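Long-range contacts in YcaO (Methanopyrus kandleri, PDB 6CIB), which binds ATP-type nucleotides and magnesium and probably uses them to drive thioamidation of peptide backbones: residues R94-D99 / P124-A129; R203-L208 / G220-A225; S211-V216 / A325-G330. One frame throughout, in Å; residues are numbered along the deposited sequence.

Following the chain from its N terminus, interaction 1 comes first, in series with the other two: the loop 94-99, after helix 68-85, is met again 25 residues on by strand 124-128, so the contact closes a loop that contains strand 113-118, at one edge of the five-stranded sheet. Interaction 2 closes a short hairpin between strands 203-209 and 217-224 of the three-stranded sheet, on the opposite side of the chain's centre from interaction 1, the centres of the two contacts lying about 42 Å apart. The hairpin's connection carries segment 211-216, which reaches forward over 108 residues to 325-330. Interactions 2 and 3 therefore cross, and interaction 3 ties the hairpin's turn to the approach to strand 332-336 of the larger sheet.

Interaction 1 (R94-D99 / P124-A129); sequences RGPEGD and PVYVPA
D99 and Y126 share a single backbone hydrogen bond where the end of the loop 94-99 meets strand 124-128, an outermost strand, within this chain, of an antiparallel five-stranded sheet in this YcaO protein. Y126 N gives its hydrogen to D99 O at 2.8 Å and almost straight, with 175° at the hydrogen. The same oxygen also receives a CA-H...O contact from V125 CA at 3.6 Å. Y126 also bonds through its backbone to W101, so the chain around D99 runs beside this strand. The aromatic contact involves P96, three residues before D99. P96 CB sits 3.5 Å from the centroid of the Y126 ring and only 4° off its normal, a CH-pi contact squarely over one face. Y126 CG is anti to its own carbonyl carbon (chi1 -72°), which carries the ring from the strand toward the loop and under the proline. The ring edge meets E97 O, 3.3 Å from Y126 CE2, and D99 O lies in the ring plane. With the ring cut back to an alanine here, P96 CB is likely to lose the face it lies over, and water 1 its phenolic partner. W113 of the neighbouring strand touches both P96 and Y126, and the phenol makes a weak hydrogen bond to E93. At the backbone angles of G98 a CB would run into the carbonyl oxygen of E97, and it would also crowd Y126 CE2. Two waters bridge the segments as well. Water 1 accepts from E97 N and is bonded to Y126 OH. At the far end of the contact water 2 donates to two oxygens, D99 OD2 at 2.8 Å and P124 O at 2.9 Å.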
ATOM      1  N   ARG A  94     -26.192  10.957   5.829  1.00 51.73           N
ATOM      2  CA  ARG A  94     -26.138  12.416   5.774  1.00 53.39           C
ATOM      3  C   ARG A  94     -26.424  13.130   7.087  1.00 55.40           C
ATOM      4  O   ARG A  94     -25.838  14.184   7.355  1.00 57.13           O
ATOM      5  CB  ARG A  94     -26.994  12.955   4.632  1.00 50.91           C
ATOM      6  CG  ARG A  94     -26.207  12.993   3.341  1.00 49.24           C
ATOM      7  CD  ARG A  94     -27.042  13.398   2.146  1.00 46.38           C
ATOM      8  NE  ARG A  94     -26.243  13.293   0.925  1.00 45.79           N
ATOM      9  CZ  ARG A  94     -26.107  12.181   0.208  1.00 44.90           C
ATOM     10  NH1 ARG A  94     -26.731  11.069   0.576  1.00 43.12           N
ATOM     11  NH2 ARG A  94     -25.355  12.179  -0.884  1.00 44.28           N
ATOM     12  N   GLY A  95     -27.302  12.554   7.900  1.00 55.50           N
ATOM     13  CA  GLY A  95     -27.557  13.073   9.239  1.00 60.88           C
ATOM     14  C   GLY A  95     -27.141  12.058  10.285  1.00 63.29           C
ATOM     15  O   GLY A  95     -28.006  11.512  10.973  1.00 67.66           O
ATOM     16  N   PRO A  96     -25.820  11.793  10.417  1.00 63.89           N
ATOM     17  CA  PRO A  96     -25.437  10.694  11.296  1.00 64.23           C
ATOM     18  C   PRO A  96     -25.436  11.066  12.782  1.00 64.66           C
ATOM     19  O   PRO A  96     -25.143  12.211  13.151  1.00 62.72           O
ATOM     20  CB  PRO A  96     -24.028  10.342  10.819  1.00 63.14           C
ATOM     21  CG  PRO A  96     -23.484  11.608  10.253  1.00 62.63           C
ATOM     22  CD  PRO A  96     -24.634  12.511   9.903  1.00 62.50           C
ATOM     23  N   GLU A  97     -25.777  10.083  13.610  1.00 66.89           N
ATOM     24  CA  GLU A  97     -25.728  10.205  15.059  1.00 66.55           C
ATOM     25  C   GLU A  97     -24.589   9.321  15.567  1.00 61.29           C
ATOM     26  O   GLU A  97     -24.567   8.110  15.309  1.00 60.96           O
ATOM     27  CB  GLU A  97     -27.076   9.794  15.674  1.00 71.33           C
ATOM     28  CG  GLU A  97     -27.371  10.375  17.057  1.00 76.48           C
ATOM     29  CD  GLU A  97     -27.779  11.844  17.029  1.00 79.71           C
ATOM     30  OE1 GLU A  97     -28.676  12.218  16.238  1.00 81.45           O
ATOM     31  OE2 GLU A  97     -27.209  12.630  17.818  1.00 80.79           O
ATOM     32  N   GLY A  98     -23.636   9.944  16.260  1.00 57.23           N
ATOM     33  CA  GLY A  98     -22.487   9.251  16.842  1.00 53.41           C
ATOM     34  C   GLY A  98     -21.193  10.030  16.701  1.00 51.33           C
ATOM     35  O   GLY A  98     -21.202  11.198  16.288  1.00 49.67           O
ATOM     36  N   ASP A  99     -20.081   9.380  17.049  1.00 49.05           N
ATOM     37  CA  ASP A  99     -18.741   9.958  16.896  1.00 48.70           C
ATOM     38  C   ASP A  99     -18.405  10.195  15.421  1.00 47.33           C
ATOM     39  O   ASP A  99     -18.829   9.434  14.550  1.00 44.05           O
ATOM     40  CB  ASP A  99     -17.678   9.049  17.526  1.00 51.81           C
ATOM     41  CG  ASP A  99     -17.793   8.956  19.044  1.00 54.84           C
ATOM     42  OD1 ASP A  99     -17.893  10.005  19.720  1.00 58.76           O
ATOM     43  OD2 ASP A  99     -17.755   7.824  19.569  1.00 55.03           O
ATOM     44  N   PRO A 124     -18.510   2.538  17.064  1.00 42.16           N
ATOM     45  CA  PRO A 124     -18.707   3.149  15.744  1.00 41.34           C
ATOM     46  C   PRO A 124     -18.132   4.570  15.669  1.00 42.72           C
ATOM     47  O   PRO A 124     -18.161   5.314  16.663  1.00 43.30           O
ATOM     48  CB  PRO A 124     -20.231   3.182  15.593  1.00 41.33           C
ATOM     49  CG  PRO A 124     -20.743   2.147  16.548  1.00 40.76           C
ATOM     50  CD  PRO A 124     -19.799   2.202  17.706  1.00 41.24           C
ATOM     51  N   VAL A 125     -17.585   4.914  14.505  1.00 39.97           N
ATOM     52  CA  VAL A 125     -17.136   6.278  14.201  1.00 41.24           C
ATOM     53  C   VAL A 125     -17.436   6.583  12.727  1.00 42.13           C
ATOM     54  O   VAL A 125     -17.172   5.752  11.849  1.00 42.72           O
ATOM     55  CB  VAL A 125     -15.646   6.528  14.606  1.00 39.82           C
ATOM     56  CG1 VAL A 125     -14.688   5.551  13.926  1.00 40.21           C
ATOM     57  CG2 VAL A 125     -15.223   7.971  14.357  1.00 40.62           C
ATOM     58  N   TYR A 126     -18.015   7.756  12.472  1.00 41.90           N
ATOM     59  CA  TYR A 126     -18.313   8.193  11.107  1.00 41.76           C
ATOM     60  C   TYR A 126     -17.124   8.870  10.447  1.00 40.40           C
ATOM     61  O   TYR A 126     -16.431   9.689  11.054  1.00 40.63           O
ATOM     62  CB  TYR A 126     -19.564   9.080  11.056  1.00 42.19           C
ATOM     63  CG  TYR A 126     -20.836   8.296  11.286  1.00 44.35           C
ATOM     64  CD1 TYR A 126     -21.500   7.681  10.219  1.00 44.33           C
ATOM     65  CD2 TYR A 126     -21.363   8.141  12.577  1.00 45.02           C
ATOM     66  CE1 TYR A 126     -22.662   6.947  10.428  1.00 46.61           C
ATOM     67  CE2 TYR A 126     -22.521   7.403  12.798  1.00 47.24           C
ATOM     68  CZ  TYR A 126     -23.168   6.812  11.719  1.00 48.34           C
ATOM     69  OH  TYR A 126     -24.316   6.087  11.926  1.00 50.63           O
ATOM     70  N   VAL A 127     -16.895   8.497   9.193  1.00 39.10           N
ATOM     71  CA  VAL A 127     -15.754   8.966   8.416  1.00 38.57           C
ATOM     72  C   VAL A 127     -16.326   9.660   7.179  1.00 37.60           C
ATOM     73  O   VAL A 127     -17.304   9.163   6.609  1.00 38.92           O
ATOM     74  CB  VAL A 127     -14.815   7.775   8.074  1.00 39.12           C
ATOM     75  CG1 VAL A 127     -13.755   8.140   7.045  1.00 38.68           C
ATOM     76  CG2 VAL A 127     -14.123   7.279   9.335  1.00 40.69           C
ATOM     77  N   PRO A 128     -15.741  10.810   6.770  1.00 36.26           N
ATOM     78  CA  PRO A 128     -16.237  11.488   5.561  1.00 36.84           C
ATOM     79  C   PRO A 128     -16.126  10.580   4.348  1.00 36.17           C
ATOM     80  O   PRO A 128     -15.185   9.778   4.266  1.00 36.67           O
ATOM     81  CB  PRO A 128     -15.288  12.685   5.404  1.00 36.74           C
ATOM     82  CG  PRO A 128     -14.719  12.911   6.773  1.00 37.11           C
ATOM     83  CD  PRO A 128     -14.596  11.536   7.361  1.00 36.40           C
ATOM     84  N   ALA A 129     -17.087  10.696   3.433  1.00 35.28           N
ATOM     85  CA  ALA A 129     -17.081   9.924   2.185  1.00 35.29           C
ATOM     86  C   ALA A 129     -15.789  10.111   1.385  1.00 33.16           C
ATOM     87  O   ALA A 129     -15.304   9.152   0.783  1.00 33.29           O
ATOM     88  CB  ALA A 129     -18.303  10.247   1.335  1.00 36.08           C
TER
HETATM   89  O   HOH W   1     -26.909   7.707  12.967  1.00 52.08           O
HETATM   90  O   HOH W   2     -15.987   5.996  18.404  1.00 43.23           O

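Interaction 2 (R203-L208 / G220-A225); sequences RVELRL and GAVTEA
E205 N gives its hydrogen to V222 O at 2.7 Å, and V222 N returns one to E205 O. Above this pair E205 OE1 takes two hydrogens from R207, one from NH1 and one from NH2; R207 NH2 lies 2.8 Å from E205 OE1, on its anti lone pair. R207 bends at chi2 (-63°), folding its guanidinium back over its own strand, where NH1 also bonds to L206 O and NE reaches the backbone of W292. E205 OE2 is 2.8 Å from R203 NH1 but well out of that guanidinium plane, a salt bridge of charge alone. R203 also runs beside E224, its NE 3.8 Å from E224 OE1 in a long ion pair, with the two flat groups 79° apart; K286 is a second partner of that carboxylate. Beneath these charges the backbones form a beta hairpin, strand 203-209 with strand 217-224, held by six hydrogen bonds. R203-E224, E205-V222 and R207-G220 are hydrogen-bonded pairs, and V204-T223 and L206-A221 alternate as non-hydrogen-bonded ones. On the charged face V222 CG2 touches E205 CB at 3.6 Å. The opposite face is largely apolar: V204 CG2 meets T223 CG2 at 3.9 Å, L206 CD2 meets A221 CB at 3.8 Å, and helix 241-260 packs on all four residues. T223 OG1 is hydrogen-bonded to V232 N and E230 O, in the connection leading to strand 233-238. The alternation thus gives the hairpin a mostly apolar side toward helix 241-260 and one where R203, R207 and K286 probably offset the charge of E205 and E224.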
ATOM      1  N   ARG A 203      21.291   0.480 -11.121  1.00 42.35           N
ATOM      2  CA  ARG A 203      21.431   0.131  -9.712  1.00 42.05           C
ATOM      3  C   ARG A 203      20.074  -0.068  -9.037  1.00 39.09           C
ATOM      4  O   ARG A 203      19.098   0.607  -9.370  1.00 36.76           O
ATOM      5  CB  ARG A 203      22.235   1.202  -8.956  1.00 47.01           C
ATOM      6  CG  ARG A 203      23.713   1.270  -9.319  1.00 53.73           C
ATOM      7  CD  ARG A 203      24.592   1.268  -8.082  1.00 60.84           C
ATOM      8  NE  ARG A 203      24.676   2.586  -7.454  1.00 66.63           N
ATOM      9  CZ  ARG A 203      25.193   2.823  -6.249  1.00 70.40           C
ATOM     10  NH1 ARG A 203      25.677   1.828  -5.507  1.00 69.79           N
ATOM     11  NH2 ARG A 203      25.218   4.065  -5.777  1.00 70.68           N
ATOM     12  N   VAL A 204      20.023  -1.007  -8.094  1.00 37.44           N
ATOM     13  CA  VAL A 204      18.870  -1.162  -7.209  1.00 36.15           C
ATOM     14  C   VAL A 204      19.377  -1.067  -5.777  1.00 36.50           C
ATOM     15  O   VAL A 204      20.165  -1.899  -5.333  1.00 36.55           O
ATOM     16  CB  VAL A 204      18.079  -2.476  -7.448  1.00 35.14           C
ATOM     17  CG1 VAL A 204      16.980  -2.640  -6.399  1.00 33.26           C
ATOM     18  CG2 VAL A 204      17.462  -2.500  -8.842  1.00 34.53           C
ATOM     19  N   GLU A 205      18.907  -0.046  -5.069  1.00 38.09           N
ATOM     20  CA  GLU A 205      19.382   0.278  -3.722  1.00 40.66           C
ATOM     21  C   GLU A 205      18.285   0.028  -2.690  1.00 37.97           C
ATOM     22  O   GLU A 205      17.138   0.423  -2.905  1.00 38.04           O
ATOM     23  CB  GLU A 205      19.804   1.745  -3.664  1.00 44.14           C
ATOM     24  CG  GLU A 205      20.994   2.124  -4.535  1.00 49.45           C
ATOM     25  CD  GLU A 205      22.318   1.818  -3.869  1.00 52.88           C
ATOM     26  OE1 GLU A 205      22.533   2.267  -2.719  1.00 54.66           O
ATOM     27  OE2 GLU A 205      23.146   1.125  -4.497  1.00 56.81           O
ATOM     28  N   LEU A 206      18.641  -0.621  -1.581  1.00 35.29           N
ATOM     29  CA  LEU A 206      17.695  -0.891  -0.493  1.00 34.39           C
ATOM     30  C   LEU A 206      17.940   0.011   0.713  1.00 33.62           C
ATOM     31  O   LEU A 206      19.085   0.302   1.051  1.00 32.48           O
ATOM     32  CB  LEU A 206      17.721  -2.371  -0.076  1.00 34.42           C
ATOM     33  CG  LEU A 206      17.243  -3.414  -1.093  1.00 36.23           C
ATOM     34  CD1 LEU A 206      17.544  -4.818  -0.595  1.00 36.50           C
ATOM     35  CD2 LEU A 206      15.760  -3.265  -1.416  1.00 35.57           C
ATOM     36  N   ARG A 207      16.846   0.451   1.336  1.00 33.24           N
ATOM     37  CA  ARG A 207      16.883   1.308   2.522  1.00 31.69           C
ATOM     38  C   ARG A 207      15.928   0.800   3.594  1.00 32.72           C
ATOM     39  O   ARG A 207      14.819   0.358   3.276  1.00 29.95           O
ATOM     40  CB  ARG A 207      16.484   2.744   2.171  1.00 32.36           C
ATOM     41  CG  ARG A 207      17.303   3.438   1.091  1.00 33.51           C
ATOM     42  CD  ARG A 207      18.765   3.622   1.471  1.00 33.42           C
ATOM     43  NE  ARG A 207      19.508   4.207   0.350  1.00 34.37           N
ATOM     44  CZ  ARG A 207      20.385   3.555  -0.407  1.00 33.22           C
ATOM     45  NH1 ARG A 207      20.680   2.279  -0.165  1.00 34.10           N
ATOM     46  NH2 ARG A 207      20.990   4.195  -1.400  1.00 32.60           N
ATOM     47  N   LEU A 208      16.356   0.859   4.856  1.00 31.79           N
ATOM     48  CA  LEU A 208      15.444   0.679   5.977  1.00 32.20           C
ATOM     49  C   LEU A 208      14.939   2.049   6.437  1.00 33.14           C
ATOM     50  O   LEU A 208      15.699   2.855   6.976  1.00 35.98           O
ATOM     51  CB  LEU A 208      16.098  -0.100   7.129  1.00 32.04           C
ATOM     52  CG  LEU A 208      15.152  -0.537   8.262  1.00 33.36           C
ATOM     53  CD1 LEU A 208      14.231  -1.683   7.854  1.00 32.63           C
ATOM     54  CD2 LEU A 208      15.936  -0.909   9.512  1.00 33.40           C
ATOM     55  N   GLY A 220      12.469   0.649   1.624  1.00 28.41           N
ATOM     56  CA  GLY A 220      12.405   1.323   0.337  1.00 29.38           C
ATOM     57  C   GLY A 220      13.458   0.778  -0.603  1.00 30.61           C
ATOM     58  O   GLY A 220      14.557   0.416  -0.174  1.00 29.76           O
ATOM     59  N   ALA A 221      13.101   0.695  -1.882  1.00 31.04           N
ATOM     60  CA  ALA A 221      14.032   0.351  -2.951  1.00 31.71           C
ATOM     61  C   ALA A 221      14.032   1.474  -3.974  1.00 34.38           C
ATOM     62  O   ALA A 221      12.969   1.941  -4.386  1.00 34.76           O
ATOM     63  CB  ALA A 221      13.656  -0.969  -3.607  1.00 31.56           C
ATOM     64  N   VAL A 222      15.226   1.918  -4.361  1.00 34.13           N
ATOM     65  CA  VAL A 222      15.369   2.976  -5.366  1.00 35.47           C
ATOM     66  C   VAL A 222      16.271   2.508  -6.504  1.00 33.96           C
ATOM     67  O   VAL A 222      17.238   1.771  -6.280  1.00 33.01           O
ATOM     68  CB  VAL A 222      15.861   4.340  -4.780  1.00 36.92           C
ATOM     69  CG1 VAL A 222      14.774   4.990  -3.941  1.00 38.52           C
ATOM     70  CG2 VAL A 222      17.145   4.191  -3.969  1.00 36.42           C
ATOM     71  N   THR A 223      15.930   2.923  -7.721  1.00 33.67           N
ATOM     72  CA  THR A 223      16.723   2.572  -8.888  1.00 33.55           C
ATOM     73  C   THR A 223      17.476   3.760  -9.475  1.00 35.10           C
ATOM     74  O   THR A 223      17.023   4.907  -9.413  1.00 35.17           O
ATOM     75  CB  THR A 223      15.903   1.875 -10.000  1.00 33.88           C
ATOM     76  OG1 THR A 223      14.926   2.777 -10.529  1.00 32.86           O
ATOM     77  CG2 THR A 223      15.216   0.616  -9.467  1.00 32.16           C
ATOM     78  N   GLU A 224      18.648   3.451 -10.012  1.00 36.49           N
ATOM     79  CA  GLU A 224      19.385   4.334 -10.893  1.00 37.78           C
ATOM     80  C   GLU A 224      19.378   3.659 -12.255  1.00 36.84           C
ATOM     81  O   GLU A 224      19.571   2.448 -12.351  1.00 37.41           O
ATOM     82  CB  GLU A 224      20.807   4.507 -10.369  1.00 40.37           C
ATOM     83  CG  GLU A 224      21.555   5.702 -10.935  1.00 44.80           C
ATOM     84  CD  GLU A 224      22.926   5.898 -10.306  1.00 44.54           C
ATOM     85  OE1 GLU A 224      23.092   5.627  -9.093  1.00 45.57           O
ATOM     86  OE2 GLU A 224      23.841   6.337 -11.036  1.00 46.97           O
ATOM     87  N   ALA A 225      19.126   4.430 -13.304  1.00 37.17           N
ATOM     88  CA  ALA A 225      19.051   3.896 -14.665  1.00 38.76           C
ATOM     89  C   ALA A 225      19.516   4.955 -15.650  1.00 40.56           C
ATOM     90  O   ALA A 225      19.502   6.153 -15.331  1.00 39.44           O
ATOM     91  CB  ALA A 225      17.626   3.449 -14.989  1.00 36.76           C
TER

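Interaction 3 (S211-V216 / A325-G330); sequences SRVEGV and AEAGLG
L329 sets its CD2 methyl over one face of the R212 guanidinium, 3.4 Å above the plane and toward its rim, with NH1 as the closest atom. The R212 chain leaves with CG anti to the carbonyl carbon and bends at chi3 (108°), which brings the flat group across the leucine. The charge itself is met elsewhere: R212 NH1 forms a salt bridge with D169 of helix 154-177, and NH2 bonds to the backbone oxygen of N366. A327 approaches the backbone instead, its CB 3.4 Å from R212 O. The contact joins two loops, the hairpin connection between strands 203-209 and 217-224, with a type II beta turn from V213 to V216, and the link from helix 313-325 to strand 332-336, where G328 is the first residue to leave helical angles, with positive phi. Next to the arginine, V213 CG2 wedges against both partners, 4.0 Å from L329 CD1 and 4.1 Å from A327 CB, while V166, R323 and V324 touch its side chain from the surrounding helices. Water 3 bridges the backbones, donating to R212 O and to A327 O, each at 2.6 Å.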
ATOM      1  N   SER A 211      10.580   3.548  10.965  1.00 36.00           N
ATOM      2  CA  SER A 211       9.195   3.197  11.233  1.00 33.91           C
ATOM      3  C   SER A 211       8.748   3.807  12.555  1.00 33.93           C
ATOM      4  O   SER A 211       9.444   3.692  13.568  1.00 34.53           O
ATOM      5  CB  SER A 211       9.039   1.679  11.266  1.00 33.54           C
ATOM      6  OG  SER A 211       7.731   1.300  11.667  1.00 32.44           O
ATOM      7  N   ARG A 212       7.577   4.435  12.540  1.00 32.58           N
ATOM      8  CA  ARG A 212       6.978   4.993  13.754  1.00 32.16           C
ATOM      9  C   ARG A 212       6.108   3.979  14.497  1.00 30.84           C
ATOM     10  O   ARG A 212       5.508   4.313  15.512  1.00 30.52           O
ATOM     11  CB  ARG A 212       6.167   6.247  13.429  1.00 32.07           C
ATOM     12  CG  ARG A 212       7.000   7.422  12.949  1.00 34.21           C
ATOM     13  CD  ARG A 212       6.108   8.365  12.169  1.00 35.65           C
ATOM     14  NE  ARG A 212       5.832   9.581  12.902  1.00 39.22           N
ATOM     15  CZ  ARG A 212       4.863  10.452  12.633  1.00 38.50           C
ATOM     16  NH1 ARG A 212       3.987  10.259  11.647  1.00 35.18           N
ATOM     17  NH2 ARG A 212       4.768  11.531  13.391  1.00 39.11           N
ATOM     18  N   VAL A 213       6.050   2.742  13.992  1.00 30.16           N
ATOM     19  CA  VAL A 213       5.233   1.683  14.589  1.00 30.28           C
ATOM     20  C   VAL A 213       6.136   0.509  14.989  1.00 32.61           C
ATOM     21  O   VAL A 213       6.799  -0.099  14.143  1.00 30.54           O
ATOM     22  CB  VAL A 213       4.117   1.201  13.623  1.00 29.27           C
ATOM     23  CG1 VAL A 213       3.241   0.133  14.278  1.00 27.91           C
ATOM     24  CG2 VAL A 213       3.261   2.374  13.137  1.00 27.81           C
ATOM     25  N   GLU A 214       6.150   0.180  16.274  1.00 34.23           N
ATOM     26  CA  GLU A 214       7.034  -0.874  16.751  1.00 37.09           C
ATOM     27  C   GLU A 214       6.574  -2.260  16.322  1.00 35.44           C
ATOM     28  O   GLU A 214       5.382  -2.567  16.362  1.00 35.16           O
ATOM     29  CB  GLU A 214       7.230  -0.821  18.262  1.00 42.05           C
ATOM     30  CG  GLU A 214       8.596  -1.361  18.649  1.00 45.68           C
ATOM     31  CD  GLU A 214       8.761  -1.530  20.131  1.00 48.04           C
ATOM     32  OE1 GLU A 214       8.673  -0.514  20.847  1.00 48.01           O
ATOM     33  OE2 GLU A 214       8.980  -2.682  20.565  1.00 50.97           O
ATOM     34  N   GLY A 215       7.540  -3.076  15.905  1.00 34.40           N
ATOM     35  CA  GLY A 215       7.270  -4.395  15.354  1.00 33.81           C
ATOM     36  C   GLY A 215       7.037  -4.409  13.850  1.00 34.06           C
ATOM     37  O   GLY A 215       6.973  -5.486  13.260  1.00 34.67           O
ATOM     38  N   VAL A 216       6.895  -3.230  13.236  1.00 31.90           N
ATOM     39  CA  VAL A 216       6.665  -3.114  11.787  1.00 30.59           C
ATOM     40  C   VAL A 216       7.883  -2.461  11.129  1.00 30.70           C
ATOM     41  O   VAL A 216       8.309  -1.377  11.536  1.00 31.96           O
ATOM     42  CB  VAL A 216       5.382  -2.311  11.437  1.00 29.11           C
ATOM     43  CG1 VAL A 216       5.163  -2.261   9.921  1.00 28.60           C
ATOM     44  CG2 VAL A 216       4.163  -2.914  12.109  1.00 28.70           C
ATOM     45  N   ALA A 325      -2.137   1.739  17.253  1.00 32.62           N
ATOM     46  CA  ALA A 325      -2.836   2.519  18.293  1.00 34.60           C
ATOM     47  C   ALA A 325      -1.882   3.131  19.333  1.00 35.24           C
ATOM     48  O   ALA A 325      -2.163   4.206  19.865  1.00 38.88           O
ATOM     49  CB  ALA A 325      -3.911   1.691  18.975  1.00 33.24           C
ATOM     50  N   GLU A 326      -0.754   2.459  19.586  1.00 36.03           N
ATOM     51  CA  GLU A 326       0.262   2.922  20.549  1.00 37.23           C
ATOM     52  C   GLU A 326       1.217   3.982  20.003  1.00 37.51           C
ATOM     53  O   GLU A 326       1.929   4.626  20.773  1.00 36.12           O
ATOM     54  CB  GLU A 326       1.092   1.744  21.051  1.00 38.28           C
ATOM     55  CG  GLU A 326       0.404   0.911  22.113  1.00 38.88           C
ATOM     56  CD  GLU A 326       0.905  -0.515  22.164  1.00 40.55           C
ATOM     57  OE1 GLU A 326       2.065  -0.793  21.792  1.00 40.97           O
ATOM     58  OE2 GLU A 326       0.122  -1.377  22.594  1.00 44.39           O
ATOM     59  N   ALA A 327       1.203   4.175  18.683  1.00 36.82           N
ATOM     60  CA  ALA A 327       2.250   4.914  17.982  1.00 35.57           C
ATOM     61  C   ALA A 327       2.154   6.431  18.064  1.00 35.63           C
ATOM     62  O   ALA A 327       3.060   7.133  17.601  1.00 38.00           O
ATOM     63  CB  ALA A 327       2.316   4.457  16.524  1.00 35.32           C
ATOM     64  N   GLY A 328       1.069   6.946  18.639  1.00 35.11           N
ATOM     65  CA  GLY A 328       0.824   8.395  18.659  1.00 34.51           C
ATOM     66  C   GLY A 328       0.368   8.916  17.307  1.00 35.07           C
ATOM     67  O   GLY A 328       0.638  10.073  16.952  1.00 36.90           O
ATOM     68  N   LEU A 329      -0.329   8.064  16.553  1.00 34.38           N
ATOM     69  CA  LEU A 329      -0.777   8.398  15.192  1.00 33.68           C
ATOM     70  C   LEU A 329      -2.302   8.515  15.083  1.00 33.69           C
ATOM     71  O   LEU A 329      -2.861   8.380  13.995  1.00 33.78           O
ATOM     72  CB  LEU A 329      -0.241   7.364  14.185  1.00 32.76           C
ATOM     73  CG  LEU A 329       1.269   7.100  14.088  1.00 31.23           C
ATOM     74  CD1 LEU A 329       1.554   5.970  13.111  1.00 31.72           C
ATOM     75  CD2 LEU A 329       2.059   8.337  13.701  1.00 30.26           C
ATOM     76  N   GLY A 330      -2.968   8.760  16.214  1.00 33.69           N
ATOM     77  CA  GLY A 330      -4.423   8.915  16.260  1.00 30.94           C
ATOM     78  C   GLY A 330      -5.168   7.591  16.231  1.00 32.52           C
ATOM     79  O   GLY A 330      -4.628   6.547  16.641  1.00 31.46           O
TER
HETATM   80  O   HOH W   3       5.459   6.417  17.056  1.00 45.92           O